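Local coordinates for sensor protein (Shewanella sp. W3-18-1, PDB 3MYF), which probably relays phosphoryl groups in two-component signalling, as the histidine-containing phosphotransfer (HPt) domain of a hybrid sensor histidine kinase, at residues Pro69-Leu74 and Leu99-Lys104. Sequence-based numbering, arbitrary orientation.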
ATOM      1  N   PRO A  69     -13.572 -10.628  -0.258  1.00 31.09           N
ATOM      2  CA  PRO A  69     -14.915 -10.373  -0.787  1.00 31.86           C
ATOM      3  C   PRO A  69     -15.815  -9.509   0.106  1.00 31.11           C
ATOM      4  O   PRO A  69     -16.516  -8.647  -0.409  1.00 31.72           O
ATOM      5  CB  PRO A  69     -15.509 -11.784  -0.963  1.00 34.41           C
ATOM      6  CG  PRO A  69     -14.287 -12.667  -1.129  1.00 35.14           C
ATOM      7  CD  PRO A  69     -13.279 -12.074  -0.183  1.00 31.89           C
ATOM      8  N   THR A  70     -15.800  -9.749   1.417  1.00 30.52           N
ATOM      9  CA  THR A  70     -16.673  -9.013   2.340  1.00 29.62           C
ATOM     10  C   THR A  70     -16.247  -7.555   2.434  1.00 28.46           C
ATOM     11  O   THR A  70     -17.104  -6.653   2.364  1.00 28.86           O
ATOM     12  CB  THR A  70     -16.767  -9.697   3.728  1.00 29.93           C
ATOM     13  OG1 THR A  70     -17.353 -10.994   3.565  1.00 30.86           O
ATOM     14  CG2 THR A  70     -17.634  -8.888   4.705  1.00 30.91           C
ATOM     15  N   THR A  71     -14.934  -7.332   2.537  1.00 27.38           N
ATOM     16  CA  THR A  71     -14.361  -5.985   2.500  1.00 26.34           C
ATOM     17  C   THR A  71     -14.793  -5.254   1.238  1.00 27.64           C
ATOM     18  O   THR A  71     -15.228  -4.091   1.305  1.00 27.38           O
ATOM     19  CB  THR A  71     -12.824  -6.029   2.585  1.00 26.02           C
ATOM     20  OG1 THR A  71     -12.416  -6.630   3.826  1.00 26.27           O
ATOM     21  CG2 THR A  71     -12.223  -4.656   2.500  1.00 25.90           C
ATOM     22  N   GLN A  72     -14.664  -5.925   0.093  1.00 29.57           N
ATOM     23  CA  GLN A  72     -14.989  -5.325  -1.186  1.00 30.36           C
ATOM     24  C   GLN A  72     -16.442  -4.861  -1.228  1.00 28.83           C
ATOM     25  O   GLN A  72     -16.716  -3.734  -1.642  1.00 28.72           O
ATOM     26  CB  GLN A  72     -14.707  -6.283  -2.350  1.00 32.69           C
ATOM     27  CG  GLN A  72     -14.945  -5.649  -3.724  1.00 35.60           C
ATOM     28  CD  GLN A  72     -14.903  -6.653  -4.867  1.00 42.19           C
ATOM     29  OE1 GLN A  72     -15.483  -7.739  -4.786  1.00 44.01           O
ATOM     30  NE2 GLN A  72     -14.236  -6.280  -5.950  1.00 43.02           N
ATOM     31  N   ARG A  73     -17.349  -5.733  -0.781  1.00 27.80           N
ATOM     32  CA  ARG A  73     -18.775  -5.451  -0.784  0.50 26.98           C
ATOM     33  C   ARG A  73     -19.095  -4.281   0.137  1.00 26.60           C
ATOM     34  O   ARG A  73     -19.812  -3.342  -0.244  1.00 26.49           O
ATOM     35  CB  ARG A  73     -19.561  -6.679  -0.334  0.50 27.62           C
ATOM     36  CG  ARG A  73     -21.046  -6.397  -0.087  0.50 27.20           C
ATOM     37  CD  ARG A  73     -21.793  -7.659   0.201  0.50 29.13           C
ATOM     38  NE  ARG A  73     -21.457  -8.233   1.498  0.50 30.25           N
ATOM     39  CZ  ARG A  73     -21.938  -7.801   2.660  0.50 29.16           C
ATOM     40  NH1 ARG A  73     -21.589  -8.409   3.783  0.50 30.06           N
ATOM     41  NH2 ARG A  73     -22.754  -6.757   2.702  0.50 28.16           N
ATOM     42  N   LEU A  74     -18.573  -4.355   1.357  1.00 25.56           N
ATOM     43  CA  LEU A  74     -18.844  -3.312   2.360  1.00 26.26           C
ATOM     44  C   LEU A  74     -18.326  -1.962   1.880  1.00 26.89           C
ATOM     45  O   LEU A  74     -19.038  -0.946   2.004  1.00 28.08           O
ATOM     46  CB  LEU A  74     -18.265  -3.705   3.729  1.00 25.92           C
ATOM     47  CG  LEU A  74     -19.022  -4.870   4.434  1.00 28.15           C
ATOM     48  CD1 LEU A  74     -18.313  -5.271   5.706  1.00 29.09           C
ATOM     49  CD2 LEU A  74     -20.498  -4.555   4.763  1.00 30.37           C
ATOM     50  N   LEU A  99     -15.358  -2.348  10.057  1.00 30.09           N
ATOM     51  CA  LEU A  99     -14.242  -2.349  11.024  1.00 29.61           C
ATOM     52  C   LEU A  99     -13.998  -3.740  11.577  1.00 29.93           C
ATOM     53  O   LEU A  99     -12.849  -4.182  11.671  1.00 29.67           O
ATOM     54  CB  LEU A  99     -14.511  -1.372  12.172  1.00 31.48           C
ATOM     55  CG  LEU A  99     -14.366   0.100  11.794  1.00 32.23           C
ATOM     56  CD1 LEU A  99     -14.943   0.990  12.906  1.00 35.69           C
ATOM     57  CD2 LEU A  99     -12.908   0.436  11.517  1.00 34.71           C
ATOM     58  N   ASP A 100     -15.074  -4.433  11.943  1.00 30.97           N
ATOM     59  CA  ASP A 100     -14.965  -5.799  12.455  1.00 32.93           C
ATOM     60  C   ASP A 100     -14.307  -6.710  11.404  1.00 32.23           C
ATOM     61  O   ASP A 100     -13.450  -7.548  11.735  1.00 33.10           O
ATOM     62  CB  ASP A 100     -16.353  -6.343  12.833  1.00 35.84           C
ATOM     63  CG  ASP A 100     -16.293  -7.739  13.392  1.00 40.03           C
ATOM     64  OD1 ASP A 100     -16.648  -8.690  12.666  1.00 41.98           O
ATOM     65  OD2 ASP A 100     -15.877  -7.897  14.551  1.00 43.84           O
ATOM     66  N   GLU A 101     -14.719  -6.543  10.153  1.00 30.63           N
ATOM     67  CA  GLU A 101     -14.138  -7.290   9.041  1.00 31.00           C
ATOM     68  C   GLU A 101     -12.640  -7.020   8.845  1.00 29.68           C
ATOM     69  O   GLU A 101     -11.894  -7.941   8.550  1.00 30.28           O
ATOM     70  CB  GLU A 101     -14.922  -7.046   7.741  1.00 31.62           C
ATOM     71  CG  GLU A 101     -14.498  -7.907   6.527  1.00 32.28           C
ATOM     72  CD  GLU A 101     -14.685  -9.414   6.720  1.00 37.01           C
ATOM     73  OE1 GLU A 101     -15.453  -9.854   7.602  1.00 39.25           O
ATOM     74  OE2 GLU A 101     -14.070 -10.172   5.956  1.00 38.02           O
ATOM     75  N   LEU A 102     -12.201  -5.771   9.017  1.00 28.66           N
ATOM     76  CA  LEU A 102     -10.778  -5.439   8.845  1.00 28.84           C
ATOM     77  C   LEU A 102      -9.871  -6.079   9.891  1.00 30.50           C
ATOM     78  O   LEU A 102      -8.736  -6.463   9.584  1.00 31.09           O
ATOM     79  CB  LEU A 102     -10.558  -3.935   8.777  1.00 29.01           C
ATOM     80  CG  LEU A 102     -11.221  -3.349   7.537  1.00 28.43           C
ATOM     81  CD1 LEU A 102     -10.983  -1.827   7.491  1.00 32.39           C
ATOM     82  CD2 LEU A 102     -10.723  -4.037   6.261  1.00 28.54           C
ATOM     83  N   THR A 103     -10.383  -6.221  11.112  1.00 31.64           N
ATOM     84  CA  THR A 103      -9.689  -6.993  12.129  1.00 33.66           C
ATOM     85  C   THR A 103      -9.471  -8.450  11.678  1.00 33.98           C
ATOM     86  O   THR A 103      -8.374  -8.989  11.839  1.00 35.72           O
ATOM     87  CB  THR A 103     -10.420  -6.926  13.491  1.00 35.74           C
ATOM     88  OG1 THR A 103     -10.374  -5.583  13.980  1.00 37.20           O
ATOM     89  CG2 THR A 103      -9.738  -7.831  14.521  1.00 39.31           C
ATOM     90  N   LYS A 104     -10.503  -9.078  11.113  1.00 33.54           N
ATOM     91  CA  LYS A 104     -10.374 -10.453  10.592  1.00 34.80           C
ATOM     92  C   LYS A 104      -9.440 -10.534   9.380  1.00 32.87           C
ATOM     93  O   LYS A 104      -8.744 -11.538   9.182  1.00 34.49           O
ATOM     94  CB  LYS A 104     -11.739 -11.031  10.211  1.00 36.01           C
ATOM     95  CG  LYS A 104     -12.721 -11.178  11.369  1.00 40.08           C
ATOM     96  CD  LYS A 104     -14.136 -11.366  10.837  1.00 42.71           C
ATOM     97  CE  LYS A 104     -15.121 -11.522  11.970  1.00 49.60           C
ATOM     98  NZ  LYS A 104     -16.516 -11.435  11.474  1.00 53.52           N
TER
HETATM   99  O   HOH W   1     -13.002  -9.324   3.635  1.00 37.87           O
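Glu-101 reaches from helix 92-116 to the start of helix 69-83, and each atom of its side chain can be placed against a partner there. CB of Glu-101 lies 4.3 Å from CD1 of Leu-74, an apolar contact. CG of Glu-101, anti to the backbone N (chi1 -173°), comes 3.6 Å from OG1 of Thr-71. A bend at chi2 (62°) turns the carboxylate toward Thr-70, and the two side chains cross at about a right angle: CD of Glu-101 is 3.6 Å and OE1 of Glu-101 3.8 Å from CG2 of Thr-70, and OE2 of Glu-101 is 3.5 Å from CB of Thr-70. These are van der Waals contacts; no direct hydrogen bond joins the two segments. The helices run nearly antiparallel (153° between directions) with local axes 9.8 Å apart, consistent with neighbouring members of the antiparallel four-helix bundle of HPt domains. Water 1 supplies the polar link, donating to OE2 of Glu-101 at 2.7 Å and accepting from the backbone N of Thr-71. The same OE2 is hydrogen-bonded to OG1 of Thr-5, while OG1 of Thr-70 bonds to O of His-4, so the N-terminal segment meets both helices here. One residue on, CD2 of Leu-102 sits 3.9 Å from OG1 of Thr-71, and the leucine also packs on Leu-33 and Val-37 of helix 19-46 and Leu-59 of helix 49-63.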